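Local coordinates for D-isomer specific 2-hydroxyacid dehydrogenase family protein (Aeromonas salmonicida subsp. salmonicida, PDB 3HG7), which probably catalyses the NAD-dependent interconversion of D-2-hydroxyacids and 2-keto acids, although its own substrate is not established, at residues P286-V289 / A290-F293; M115-L118 / P119-R122; L185-L188 / N189-L192; L81-A84 / R85-R88. The protein carries 1 engineered substitution. One frame throughout, in Å; residues are numbered along the deposited sequence.

How the contacts relate
Small local closures recur through a two-domain dehydrogenase, and the chain from its N terminus meets contact 4 first, where residues 81-88 fold a turn between strands 70-73 and 91-93 of the five-stranded parallel sheet. Contact 2 follows at the joint between helices 100-115 and 118-126. Contact 3 starts helix 188-193, which packs on the seven-stranded Rossmann sheet. Contact 1, the last, begins helix 286-301, which returns the chain to the five-stranded sheet. All four are in series; none nests within or crosses another. Contacts 2 and 4 stand farthest apart, about 46 Å between centres, on opposite sides of the chain's centre, while contacts 1 and 4 serve the same domain.

Contact 1: residues P286-V289 / A290-F293; sequences PDDV and AQIF
Ala290 brings its N-H back to Pro286 O at 2.7 Å, nearly along the C=O axis, and so closes the opening turn of helix 286-301. Its CB rests against that same Pro286 O at 3.3 Å. Proline, which has no backbone N-H, is tolerated in the first turn, where that N-H would have no helical acceptor before it.

The bond from Gln291 N to Asp287 O, 3.5 Å, is weak. With CG anti to the backbone N (chi1 -168°) and the chain extended beyond, the Gln291 amide lies alongside the Asp288 carboxylate. The two planes are turned 53° apart and Gln291 NE2 stays 4.0 Å from Asp288 OD1, neighbours rather than bonded partners.

At Ile292 the helical bond is firmer: its N meets Asp288 O at 3.2 Å, tilted 27° from the carbonyl plane, and its CG1 branch packs on the same oxygen at 3.6 Å.

Phe293 completes the turn with a bond from its N to Val289 O of 2.9 Å, lying in the carbonyl plane. Its ring leads away to meet Trp70 with nearly parallel planes, while Val289 lies on Tyr18 and Met52.

The chemistry is that of an amphipathic helix start: apolar Val289, Ile292 and Phe293 are buried against the five-stranded domain, whereas Asp287 and Asp288 place negative charge in the first turn, where the helix dipole would tend to stabilise it.

Contact 2: residues M115-L118 / P119-R122; sequences MRQL and PLYR
Tyr121 OH is gripped twice: it donates to a water 2.5 Å away and accepts the backbone N-H of His133. That water passes the link on, donating to Gln117 OE1 at 3.1 Å, so the phenol and the amide are joined through one solvent molecule. The setting is a helix-to-helix joint. Gln117 ends helix 100-115 in a Schellman motif, with positive phi (56°), and at the same time occupies the N-cap position of helix 118-126.

The new helix is at once under way. Tyr121 N bonds to Gln117 O at 3.2 Å, and Arg122 N to Leu118 O at 2.9 Å. Because Tyr121 CG stands beside its own backbone N (chi1 -71°), the ring swings back over the joint instead of following the helix forward. There its edge, in plane, meets Arg116 O, which lies 3.3 Å from Tyr121 CE2; the bridging water sits at the ring edge as well. One face is covered by Leu120 CD2, 3.7 Å above the ring plane and over its centre.

Gln117 and Leu120 lie alongside each other, with Gln117 NE2 4.0 Å from Leu120 CD1, and both side chains also touch His133. The loop that carries His133 thus lies against the residues forming the joint. The Leu118 side chain lies against the next ring, its CB 3.6 Å from Pro119 CD.

Contact 3: residues L185-L188 / N189-L192; sequences LPAL and NKML
Leu192 N reaches Leu188 O at 2.7 Å, and one residue earlier Met191 N bonds to Ala187 O at 2.8 Å; these are the first i to i+4 bonds across the start of helix 188-193. Just before them a water spans the turn, donating to Pro186 O at 2.6 Å and accepting from Asn189 N at 2.7 Å, so an amide of the first turn finds a partner in solvent.

This is one of the helical connections of the Rossmann fold: the chain leaves edge strand 181-183, passes through the helix and enters strand 197-200 on the far side of strands 165-169 and 142-146.

The apolar side chains follow from that placement. Leu188 and Leu192, one turn apart, approach CG to CG at 4.2 Å, and Leu192 CG also lies 3.3 Å from Leu188 O. Both reach Leu144 and Phe217, and Leu188 extends to Leu146 and Val169. Met191, curled back on itself beyond CG (chi2 -39°), brings its CG to 4.4 Å from Ala187 CB, a loose apolar contact, and goes on to Leu167. On the exposed flank Lys190 kinks at its third torsion (chi3 54°), folding back along the helix start until NZ stands 4.1 Å from Ala187 CA.

Contact 4: residues L81-A84 / R85-R88; sequences LLDA and RCRR
Asp83 and Arg85 hold each other by two routes. Asp83 OD2 forms a salt bridge with Arg85 NH1 at 2.7 Å, while Asp83 OD1 takes the backbone N-H of Arg85 at 3.0 Å in an almost straight bond (172°) that arrives from above the carboxylate plane. The second bond makes an Asx turn. Carboxylate and guanidinium are turned 64° apart, and Asp83 OD1 stands over one face of the Arg85 guanidinium, offset toward its rim. The reach is set by Asp83 CG lying anti to its backbone N (chi1 -172°), which carries the carboxylate forward onto the residues that follow.

The same residues make a type I beta turn, closed by Cys86 N on Asp83 O at 2.9 Å. Beside it, Cys86 SG lies against Asp83 CB at 3.6 Å.

Farther out, Arg88 returns with an extended chain toward residues 81-83. The edge of its guanidinium meets Leu82 O, although the NH1 bond, 2.9 Å long, is weak. One water gathers three groups: it donates to Leu81 O at 2.6 Å and to Asp83 O, and accepts from Arg88 NE at 2.8 Å. Another joins Leu81 O to Arg87 O. Arg87 leads away, with an NE salt bridge to Asp89 and NH1 hydrogen bonds to Asn66 and the Leu62 carbonyl oxygen, tying this connection between strands 70-73 and 91-93 to its surroundings.

Asp83 OD2 also has a salt bridge to Lys59. Flanked by two cations and an amide, the carboxylate would be expected to remain ionised, and its Lys59 bridge reaches just past helix 55-58.

Contact 1: residues P286-V289 / A290-F293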
ATOM      1  N   PRO A 286      -6.523 -12.695   4.761  1.00 16.65           N
ATOM      2  CA  PRO A 286      -7.970 -12.854   4.970  1.00 17.43           C
ATOM      3  C   PRO A 286      -8.357 -12.877   6.442  1.00 18.32           C
ATOM      4  O   PRO A 286      -9.394 -12.327   6.793  1.00 16.67           O
ATOM      5  CB  PRO A 286      -8.287 -14.195   4.300  1.00 17.96           C
ATOM      6  CG  PRO A 286      -7.241 -14.312   3.234  1.00 20.22           C
ATOM      7  CD  PRO A 286      -5.986 -13.701   3.816  1.00 17.78           C
ATOM      8  N   ASP A 287      -7.519 -13.468   7.298  1.00 19.89           N
ATOM      9  CA  ASP A 287      -7.809 -13.484   8.734  1.00 21.91           C
ATOM     10  C   ASP A 287      -8.045 -12.068   9.256  1.00 20.64           C
ATOM     11  O   ASP A 287      -8.962 -11.840  10.053  1.00 20.58           O
ATOM     12  CB  ASP A 287      -6.702 -14.196   9.538  1.00 26.09           C
ATOM     13  CG  ASP A 287      -6.635 -15.696   9.251  1.00 38.03           C
ATOM     14  OD1 ASP A 287      -6.059 -16.083   8.212  1.00 29.54           O
ATOM     15  OD2 ASP A 287      -7.133 -16.501  10.067  1.00 28.45           O
ATOM     16  N   ASP A 288      -7.255 -11.099   8.802  1.00 19.19           N
ATOM     17  CA  ASP A 288      -7.439  -9.735   9.299  1.00 19.88           C
ATOM     18  C   ASP A 288      -8.562  -8.980   8.612  1.00 18.25           C
ATOM     19  O   ASP A 288      -9.261  -8.188   9.248  1.00 17.56           O
ATOM     20  CB  ASP A 288      -6.156  -8.944   9.196  1.00 22.51           C
ATOM     21  CG  ASP A 288      -5.120  -9.402  10.207  1.00 32.76           C
ATOM     22  OD1 ASP A 288      -5.451 -10.164  11.142  1.00 25.47           O
ATOM     23  OD2 ASP A 288      -3.974  -8.983  10.078  1.00 25.60           O
ATOM     24  N   VAL A 289      -8.728  -9.231   7.320  1.00 16.47           N
ATOM     25  CA  VAL A 289      -9.812  -8.596   6.568  1.00 16.26           C
ATOM     26  C   VAL A 289     -11.175  -9.138   7.066  1.00 14.57           C
ATOM     27  O   VAL A 289     -12.129  -8.383   7.190  1.00 13.39           O
ATOM     28  CB  VAL A 289      -9.655  -8.802   5.036  1.00 16.40           C
ATOM     29  CG1 VAL A 289     -10.863  -8.216   4.271  1.00 15.99           C
ATOM     30  CG2 VAL A 289      -8.373  -8.164   4.519  1.00 15.79           C
ATOM     31  N   ALA A 290     -11.260 -10.433   7.369  1.00 14.14           N
ATOM     32  CA  ALA A 290     -12.526 -11.006   7.835  1.00 15.09           C
ATOM     33  C   ALA A 290     -12.942 -10.404   9.163  1.00 15.51           C
ATOM     34  O   ALA A 290     -14.130 -10.203   9.421  1.00 15.21           O
ATOM     35  CB  ALA A 290     -12.432 -12.505   7.943  1.00 13.99           C
ATOM     36  N   GLN A 291     -11.953 -10.116  10.011  1.00 15.15           N
ATOM     37  CA  GLN A 291     -12.180  -9.455  11.279  1.00 15.32           C
ATOM     38  C   GLN A 291     -12.760  -8.056  11.052  1.00 14.82           C
ATOM     39  O   GLN A 291     -13.690  -7.663  11.751  1.00 14.89           O
ATOM     40  CB  GLN A 291     -10.849  -9.390  12.061  1.00 16.66           C
ATOM     41  CG  GLN A 291     -10.961  -8.978  13.520  1.00 34.48           C
ATOM     42  CD  GLN A 291      -9.597  -8.971  14.240  1.00 20.03           C
ATOM     43  OE1 GLN A 291      -9.525  -8.688  15.440  1.00 35.21           O
ATOM     44  NE2 GLN A 291      -8.529  -9.288  13.513  1.00 34.49           N
ATOM     45  N   ILE A 292     -12.240  -7.328  10.059  1.00 13.89           N
ATOM     46  CA  ILE A 292     -12.780  -6.005   9.677  1.00 13.44           C
ATOM     47  C   ILE A 292     -14.222  -6.132   9.186  1.00 13.48           C
ATOM     48  O   ILE A 292     -15.094  -5.343   9.576  1.00 12.89           O
ATOM     49  CB  ILE A 292     -11.907  -5.308   8.615  1.00 13.75           C
ATOM     50  CG1 ILE A 292     -10.575  -4.863   9.245  1.00 14.47           C
ATOM     51  CG2 ILE A 292     -12.597  -4.089   8.013  1.00 14.72           C
ATOM     52  CD1 ILE A 292      -9.537  -4.385   8.204  1.00 14.70           C
ATOM     53  N   PHE A 293     -14.447  -7.144   8.361  1.00 11.85           N
ATOM     54  CA  PHE A 293     -15.786  -7.413   7.835  1.00 12.36           C
ATOM     55  C   PHE A 293     -16.783  -7.696   8.964  1.00 13.06           C
ATOM     56  O   PHE A 293     -17.839  -7.067   9.036  1.00 13.39           O
ATOM     57  CB  PHE A 293     -15.795  -8.555   6.817  1.00 12.81           C
ATOM     58  CG  PHE A 293     -17.203  -8.895   6.345  1.00 13.44           C
ATOM     59  CD1 PHE A 293     -17.779  -8.202   5.283  1.00 12.86           C
ATOM     60  CD2 PHE A 293     -17.966  -9.842   7.022  1.00 12.90           C
ATOM     61  CE1 PHE A 293     -19.090  -8.483   4.864  1.00 13.84           C
ATOM     62  CE2 PHE A 293     -19.289 -10.104   6.658  1.00 13.79           C
ATOM     63  CZ  PHE A 293     -19.855  -9.431   5.562  1.00 12.97           C
TER

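Contact 2: residues M115-L118 / P119-R122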
ATOM      1  N   MET A 115      21.705  -2.406   2.307  1.00 11.14           N
ATOM      2  CA  MET A 115      22.799  -2.017   3.217  1.00 11.09           C
ATOM      3  C   MET A 115      23.880  -3.099   3.398  1.00 10.87           C
ATOM      4  O   MET A 115      25.058  -2.775   3.503  1.00 10.74           O
ATOM      5  CB  MET A 115      22.202  -1.587   4.579  1.00 11.70           C
ATOM      6  CG  MET A 115      21.480  -0.206   4.621  1.00 18.06           C
ATOM      7  SD  MET A 115      22.448   1.212   4.036  1.00 12.79           S
ATOM      8  CE  MET A 115      23.657   1.423   5.380  1.00 17.66           C
ATOM      9  N   ARG A 116      23.479  -4.364   3.430  1.00 10.67           N
ATOM     10  CA  ARG A 116      24.387  -5.466   3.699  1.00  9.76           C
ATOM     11  C   ARG A 116      24.804  -6.175   2.426  1.00  9.65           C
ATOM     12  O   ARG A 116      25.470  -7.216   2.451  1.00 10.33           O
ATOM     13  CB  ARG A 116      23.751  -6.474   4.655  1.00  9.85           C
ATOM     14  CG  ARG A 116      23.639  -5.983   6.102  1.00  9.99           C
ATOM     15  CD  ARG A 116      24.942  -5.320   6.623  1.00  9.66           C
ATOM     16  NE  ARG A 116      24.743  -4.938   8.003  1.00 10.64           N
ATOM     17  CZ  ARG A 116      25.106  -5.691   9.044  1.00  9.29           C
ATOM     18  NH1 ARG A 116      25.714  -6.854   8.851  1.00  9.23           N
ATOM     19  NH2 ARG A 116      24.855  -5.263  10.282  1.00 10.42           N
ATOM     20  N   GLN A 117      24.328  -5.626   1.313  1.00  9.63           N
ATOM     21  CA  GLN A 117      24.683  -6.126  -0.010  1.00 10.70           C
ATOM     22  C   GLN A 117      24.386  -7.600  -0.216  1.00  8.68           C
ATOM     23  O   GLN A 117      25.206  -8.326  -0.769  1.00  7.18           O
ATOM     24  CB  GLN A 117      26.150  -5.794  -0.298  1.00 14.00           C
ATOM     25  CG  GLN A 117      26.410  -4.328  -0.097  1.00 21.21           C
ATOM     26  CD  GLN A 117      27.766  -3.957  -0.546  1.00 18.63           C
ATOM     27  OE1 GLN A 117      28.767  -4.205   0.138  1.00 21.35           O
ATOM     28  NE2 GLN A 117      27.826  -3.363  -1.731  1.00 23.26           N
ATOM     29  N   LEU A 118      23.197  -8.059   0.180  1.00  7.53           N
ATOM     30  CA  LEU A 118      22.901  -9.491   0.050  1.00  9.25           C
ATOM     31  C   LEU A 118      22.992  -9.998  -1.377  1.00  9.54           C
ATOM     32  O   LEU A 118      23.523 -11.093  -1.597  1.00 10.32           O
ATOM     33  CB  LEU A 118      21.550  -9.903   0.663  1.00 11.26           C
ATOM     34  CG  LEU A 118      21.175  -9.488   2.101  1.00 18.88           C
ATOM     35  CD1 LEU A 118      20.061 -10.383   2.750  1.00 13.06           C
ATOM     36  CD2 LEU A 118      22.308  -9.295   3.052  1.00 12.44           C
ATOM     37  N   PRO A 119      22.481  -9.221  -2.355  1.00  9.33           N
ATOM     38  CA  PRO A 119      22.549  -9.743  -3.727  1.00 11.65           C
ATOM     39  C   PRO A 119      23.994  -9.930  -4.206  1.00 11.34           C
ATOM     40  O   PRO A 119      24.286 -10.873  -4.937  1.00 12.45           O
ATOM     41  CB  PRO A 119      21.776  -8.684  -4.542  1.00 10.94           C
ATOM     42  CG  PRO A 119      20.890  -7.997  -3.549  1.00 14.57           C
ATOM     43  CD  PRO A 119      21.790  -7.922  -2.293  1.00  9.19           C
ATOM     44  N   LEU A 120      24.894  -9.064  -3.771  1.00 11.48           N
ATOM     45  CA  LEU A 120      26.302  -9.208  -4.133  1.00 11.03           C
ATOM     46  C   LEU A 120      26.832 -10.515  -3.566  1.00 10.34           C
ATOM     47  O   LEU A 120      27.503 -11.290  -4.245  1.00 11.00           O
ATOM     48  CB  LEU A 120      27.114  -8.002  -3.600  1.00 12.32           C
ATOM     49  CG  LEU A 120      28.634  -8.054  -3.687  1.00 11.54           C
ATOM     50  CD1 LEU A 120      29.212  -6.667  -3.543  1.00 14.39           C
ATOM     51  CD2 LEU A 120      29.249  -8.883  -2.573  1.00 13.62           C
ATOM     52  N   TYR A 121      26.497 -10.796  -2.301  1.00  9.89           N
ATOM     53  CA  TYR A 121      26.996 -12.012  -1.660  1.00  9.00           C
ATOM     54  C   TYR A 121      26.435 -13.264  -2.283  1.00  9.25           C
ATOM     55  O   TYR A 121      27.148 -14.248  -2.394  1.00 10.93           O
ATOM     56  CB  TYR A 121      26.792 -11.965  -0.125  1.00  7.92           C
ATOM     57  CG  TYR A 121      27.752 -10.964   0.460  1.00  6.64           C
ATOM     58  CD1 TYR A 121      29.140 -11.194   0.431  1.00  8.03           C
ATOM     59  CD2 TYR A 121      27.293  -9.749   0.970  1.00  7.73           C
ATOM     60  CE1 TYR A 121      30.024 -10.243   0.925  1.00  8.30           C
ATOM     61  CE2 TYR A 121      28.158  -8.805   1.447  1.00  8.34           C
ATOM     62  CZ  TYR A 121      29.525  -9.043   1.436  1.00  6.58           C
ATOM     63  OH  TYR A 121      30.340  -8.060   1.954  1.00 10.17           O
ATOM     64  N   ARG A 122      25.178 -13.201  -2.717  1.00 10.41           N
ATOM     65  CA  ARG A 122      24.547 -14.301  -3.434  1.00 12.99           C
ATOM     66  C   ARG A 122      25.323 -14.579  -4.760  1.00 13.43           C
ATOM     67  O   ARG A 122      25.614 -15.739  -5.101  1.00 13.52           O
ATOM     68  CB  ARG A 122      23.080 -13.933  -3.649  1.00 17.31           C
ATOM     69  CG  ARG A 122      22.238 -14.940  -4.354  1.00 34.07           C
ATOM     70  CD  ARG A 122      20.847 -14.327  -4.630  1.00 22.48           C
ATOM     71  NE  ARG A 122      20.251 -14.918  -5.831  1.00 35.63           N
ATOM     72  CZ  ARG A 122      19.602 -16.078  -5.843  1.00 25.23           C
ATOM     73  NH1 ARG A 122      19.076 -16.538  -6.985  1.00 36.25           N
ATOM     74  NH2 ARG A 122      19.458 -16.777  -4.717  1.00 36.20           N
TER
HETATM   75  O   HOH W   1      29.395  -5.901   2.672  1.00 12.64           O

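Contact 3: residues L185-L188 / N189-L192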
ATOM      1  N   LEU A 185       4.886  19.877   4.422  1.00 35.74           N
ATOM      2  CA  LEU A 185       5.417  19.878   3.044  1.00 35.61           C
ATOM      3  C   LEU A 185       6.470  20.942   2.758  1.00 35.31           C
ATOM      4  O   LEU A 185       7.479  20.626   2.141  1.00 34.82           O
ATOM      5  CB  LEU A 185       4.317  19.934   1.968  1.00 35.71           C
ATOM      6  CG  LEU A 185       4.659  19.409   0.551  1.00 49.05           C
ATOM      7  CD1 LEU A 185       3.391  19.239  -0.283  1.00 35.62           C
ATOM      8  CD2 LEU A 185       5.706  20.255  -0.230  1.00 35.76           C
ATOM      9  N   PRO A 186       6.236  22.207   3.181  1.00 35.57           N
ATOM     10  CA  PRO A 186       7.282  23.208   2.955  1.00 35.67           C
ATOM     11  C   PRO A 186       8.686  22.766   3.409  1.00 35.81           C
ATOM     12  O   PRO A 186       9.670  23.049   2.717  1.00 36.12           O
ATOM     13  CB  PRO A 186       6.789  24.416   3.762  1.00 35.50           C
ATOM     14  CG  PRO A 186       5.313  24.291   3.729  1.00 39.91           C
ATOM     15  CD  PRO A 186       5.016  22.814   3.752  1.00 35.48           C
ATOM     16  N   ALA A 187       8.774  22.056   4.534  1.00 35.31           N
ATOM     17  CA  ALA A 187      10.075  21.614   5.067  1.00 34.67           C
ATOM     18  C   ALA A 187      10.701  20.432   4.317  1.00 34.90           C
ATOM     19  O   ALA A 187      11.796  19.988   4.674  1.00 34.57           O
ATOM     20  CB  ALA A 187       9.967  21.295   6.562  1.00 34.21           C
ATOM     21  N   LEU A 188      10.026  19.936   3.277  1.00 35.16           N
ATOM     22  CA  LEU A 188      10.452  18.703   2.605  1.00 35.28           C
ATOM     23  C   LEU A 188      11.891  18.728   2.098  1.00 34.68           C
ATOM     24  O   LEU A 188      12.658  17.823   2.433  1.00 34.93           O
ATOM     25  CB  LEU A 188       9.483  18.277   1.490  1.00 35.79           C
ATOM     26  CG  LEU A 188       9.505  16.795   1.086  1.00 43.30           C
ATOM     27  CD1 LEU A 188       9.403  15.873   2.301  1.00 36.12           C
ATOM     28  CD2 LEU A 188       8.383  16.471   0.109  1.00 36.28           C
ATOM     29  N   ASN A 189      12.258  19.741   1.308  1.00 33.95           N
ATOM     30  CA  ASN A 189      13.624  19.815   0.744  1.00 33.39           C
ATOM     31  C   ASN A 189      14.702  19.883   1.810  1.00 33.19           C
ATOM     32  O   ASN A 189      15.768  19.280   1.674  1.00 32.26           O
ATOM     33  CB  ASN A 189      13.774  20.999  -0.220  1.00 33.32           C
ATOM     34  CG  ASN A 189      13.130  20.743  -1.574  1.00 44.17           C
ATOM     35  OD1 ASN A 189      12.209  19.944  -1.695  1.00 32.72           O
ATOM     36  ND2 ASN A 189      13.612  21.441  -2.600  1.00 33.25           N
ATOM     37  N   LYS A 190      14.421  20.651   2.863  1.00 33.93           N
ATOM     38  CA  LYS A 190      15.293  20.730   4.030  1.00 34.62           C
ATOM     39  C   LYS A 190      15.411  19.365   4.716  1.00 34.17           C
ATOM     40  O   LYS A 190      16.508  18.951   5.096  1.00 34.10           O
ATOM     41  CB  LYS A 190      14.788  21.805   4.998  1.00 35.56           C
ATOM     42  CG  LYS A 190      15.248  23.217   4.636  1.00 39.82           C
ATOM     43  CD  LYS A 190      14.088  24.208   4.544  1.00 36.71           C
ATOM     44  CE  LYS A 190      13.217  24.235   5.801  1.00 40.05           C
ATOM     45  NZ  LYS A 190      12.070  25.169   5.654  1.00 37.27           N
ATOM     46  N   MET A 191      14.282  18.670   4.850  1.00 33.60           N
ATOM     47  CA  MET A 191      14.259  17.319   5.427  1.00 33.10           C
ATOM     48  C   MET A 191      14.923  16.249   4.545  1.00 31.63           C
ATOM     49  O   MET A 191      15.599  15.344   5.056  1.00 31.48           O
ATOM     50  CB  MET A 191      12.826  16.917   5.813  1.00 33.72           C
ATOM     51  CG  MET A 191      12.294  17.582   7.084  1.00 27.20           C
ATOM     52  SD  MET A 191      13.477  17.786   8.466  1.00 35.67           S
ATOM     53  CE  MET A 191      14.259  19.362   8.135  1.00 27.79           C
ATOM     54  N   LEU A 192      14.743  16.363   3.229  1.00 29.84           N
ATOM     55  CA  LEU A 192      15.332  15.430   2.269  1.00 27.87           C
ATOM     56  C   LEU A 192      16.844  15.482   2.294  1.00 26.67           C
ATOM     57  O   LEU A 192      17.537  14.454   2.132  1.00 24.87           O
ATOM     58  CB  LEU A 192      14.834  15.729   0.850  1.00 28.04           C
ATOM     59  CG  LEU A 192      13.399  15.308   0.475  1.00 32.08           C
ATOM     60  CD1 LEU A 192      13.082  15.709  -0.966  1.00 28.16           C
ATOM     61  CD2 LEU A 192      13.153  13.810   0.677  1.00 28.40           C
TER
HETATM   62  O   HOH W   2      10.526  21.656   0.705  1.00 50.63           O

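Contact 4: residues L81-A84 / R85-R88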
ATOM      1  N   LEU A  81     -13.399   2.359  -8.295  1.00 17.36           N
ATOM      2  CA  LEU A  81     -14.820   2.476  -7.937  1.00 17.07           C
ATOM      3  C   LEU A  81     -15.301   3.927  -7.791  1.00 18.59           C
ATOM      4  O   LEU A  81     -16.498   4.175  -7.587  1.00 17.46           O
ATOM      5  CB  LEU A  81     -15.119   1.670  -6.665  1.00 15.79           C
ATOM      6  CG  LEU A  81     -14.653   0.208  -6.636  1.00 11.16           C
ATOM      7  CD1 LEU A  81     -14.852  -0.363  -5.247  1.00 15.09           C
ATOM      8  CD2 LEU A  81     -15.428  -0.627  -7.670  1.00 16.50           C
ATOM      9  N   LEU A  82     -14.374   4.881  -7.912  1.00 20.13           N
ATOM     10  CA  LEU A  82     -14.713   6.299  -7.831  1.00 22.93           C
ATOM     11  C   LEU A  82     -14.976   6.874  -9.220  1.00 25.05           C
ATOM     12  O   LEU A  82     -15.311   8.057  -9.367  1.00 25.49           O
ATOM     13  CB  LEU A  82     -13.605   7.093  -7.126  1.00 23.78           C
ATOM     14  CG  LEU A  82     -13.024   6.528  -5.827  1.00 27.06           C
ATOM     15  CD1 LEU A  82     -11.876   7.396  -5.358  1.00 24.85           C
ATOM     16  CD2 LEU A  82     -14.067   6.359  -4.729  1.00 24.73           C
ATOM     17  N   ASP A  83     -14.809   6.025 -10.230  1.00 26.14           N
ATOM     18  CA  ASP A  83     -15.135   6.349 -11.608  1.00 28.08           C
ATOM     19  C   ASP A  83     -16.542   6.947 -11.663  1.00 29.00           C
ATOM     20  O   ASP A  83     -17.487   6.389 -11.090  1.00 28.62           O
ATOM     21  CB  ASP A  83     -15.032   5.069 -12.450  1.00 29.27           C
ATOM     22  CG  ASP A  83     -15.166   5.309 -13.949  1.00 38.32           C
ATOM     23  OD1 ASP A  83     -15.745   6.330 -14.377  1.00 30.19           O
ATOM     24  OD2 ASP A  83     -14.704   4.433 -14.713  1.00 30.32           O
ATOM     25  N   ALA A  84     -16.658   8.095 -12.333  1.00 29.81           N
ATOM     26  CA  ALA A  84     -17.922   8.816 -12.469  1.00 30.28           C
ATOM     27  C   ALA A  84     -19.015   7.987 -13.151  1.00 30.35           C
ATOM     28  O   ALA A  84     -20.203   8.260 -12.985  1.00 30.49           O
ATOM     29  CB  ALA A  84     -17.703  10.127 -13.223  1.00 30.57           C
ATOM     30  N   ARG A  85     -18.599   6.983 -13.920  1.00 30.59           N
ATOM     31  CA  ARG A  85     -19.522   6.076 -14.605  1.00 30.61           C
ATOM     32  C   ARG A  85     -20.188   5.074 -13.655  1.00 28.78           C
ATOM     33  O   ARG A  85     -21.217   4.496 -14.002  1.00 28.73           O
ATOM     34  CB  ARG A  85     -18.810   5.302 -15.725  1.00 32.57           C
ATOM     35  CG  ARG A  85     -18.062   6.154 -16.762  1.00 50.45           C
ATOM     36  CD  ARG A  85     -17.732   5.329 -18.014  1.00 35.53           C
ATOM     37  NE  ARG A  85     -16.375   5.567 -18.504  1.00 50.33           N
ATOM     38  CZ  ARG A  85     -15.302   4.866 -18.138  1.00 37.02           C
ATOM     39  NH1 ARG A  85     -15.409   3.869 -17.267  1.00 50.42           N
ATOM     40  NH2 ARG A  85     -14.108   5.165 -18.641  1.00 50.31           N
ATOM     41  N   CYS A  86     -19.592   4.862 -12.479  1.00 26.49           N
ATOM     42  CA  CYS A  86     -20.094   3.874 -11.513  1.00 23.90           C
ATOM     43  C   CYS A  86     -21.143   4.443 -10.565  1.00 21.08           C
ATOM     44  O   CYS A  86     -21.107   5.628 -10.192  1.00 19.50           O
ATOM     45  CB  CYS A  86     -18.962   3.287 -10.668  1.00 24.33           C
ATOM     46  SG  CYS A  86     -17.555   2.600 -11.587  1.00 27.65           S
ATOM     47  N   ARG A  87     -22.045   3.557 -10.149  1.00 19.05           N
ATOM     48  CA  ARG A  87     -23.070   3.868  -9.166  1.00 17.68           C
ATOM     49  C   ARG A  87     -22.477   4.252  -7.815  1.00 17.16           C
ATOM     50  O   ARG A  87     -21.380   3.829  -7.447  1.00 15.89           O
ATOM     51  CB  ARG A  87     -24.023   2.672  -9.003  1.00 16.21           C
ATOM     52  CG  ARG A  87     -23.446   1.485  -8.207  1.00 12.69           C
ATOM     53  CD  ARG A  87     -24.276   0.206  -8.440  1.00 15.21           C
ATOM     54  NE  ARG A  87     -25.679   0.411  -8.075  1.00 13.80           N
ATOM     55  CZ  ARG A  87     -26.712  -0.203  -8.647  1.00 15.78           C
ATOM     56  NH1 ARG A  87     -26.532  -1.052  -9.661  1.00 14.04           N
ATOM     57  NH2 ARG A  87     -27.948   0.074  -8.236  1.00 14.98           N
ATOM     58  N   ARG A  88     -23.238   5.044  -7.071  1.00 18.40           N
ATOM     59  CA  ARG A  88     -22.821   5.484  -5.751  1.00 19.75           C
ATOM     60  C   ARG A  88     -23.904   5.291  -4.698  1.00 19.13           C
ATOM     61  O   ARG A  88     -23.848   5.899  -3.625  1.00 20.37           O
ATOM     62  CB  ARG A  88     -22.357   6.940  -5.817  1.00 21.51           C
ATOM     63  CG  ARG A  88     -20.962   7.055  -6.390  1.00 25.63           C
ATOM     64  CD  ARG A  88     -20.634   8.440  -6.876  1.00 24.04           C
ATOM     65  NE  ARG A  88     -19.227   8.507  -7.287  1.00 25.75           N
ATOM     66  CZ  ARG A  88     -18.592   9.627  -7.610  1.00 24.97           C
ATOM     67  NH1 ARG A  88     -17.318   9.588  -7.980  1.00 25.78           N
ATOM     68  NH2 ARG A  88     -19.236  10.785  -7.572  1.00 26.12           N
TER
HETATM   69  O   HOH W   3     -18.892   2.569  -7.179  1.00 11.22           O
HETATM   70  O   HOH W   4     -17.984   6.186  -8.316  1.00 27.22           O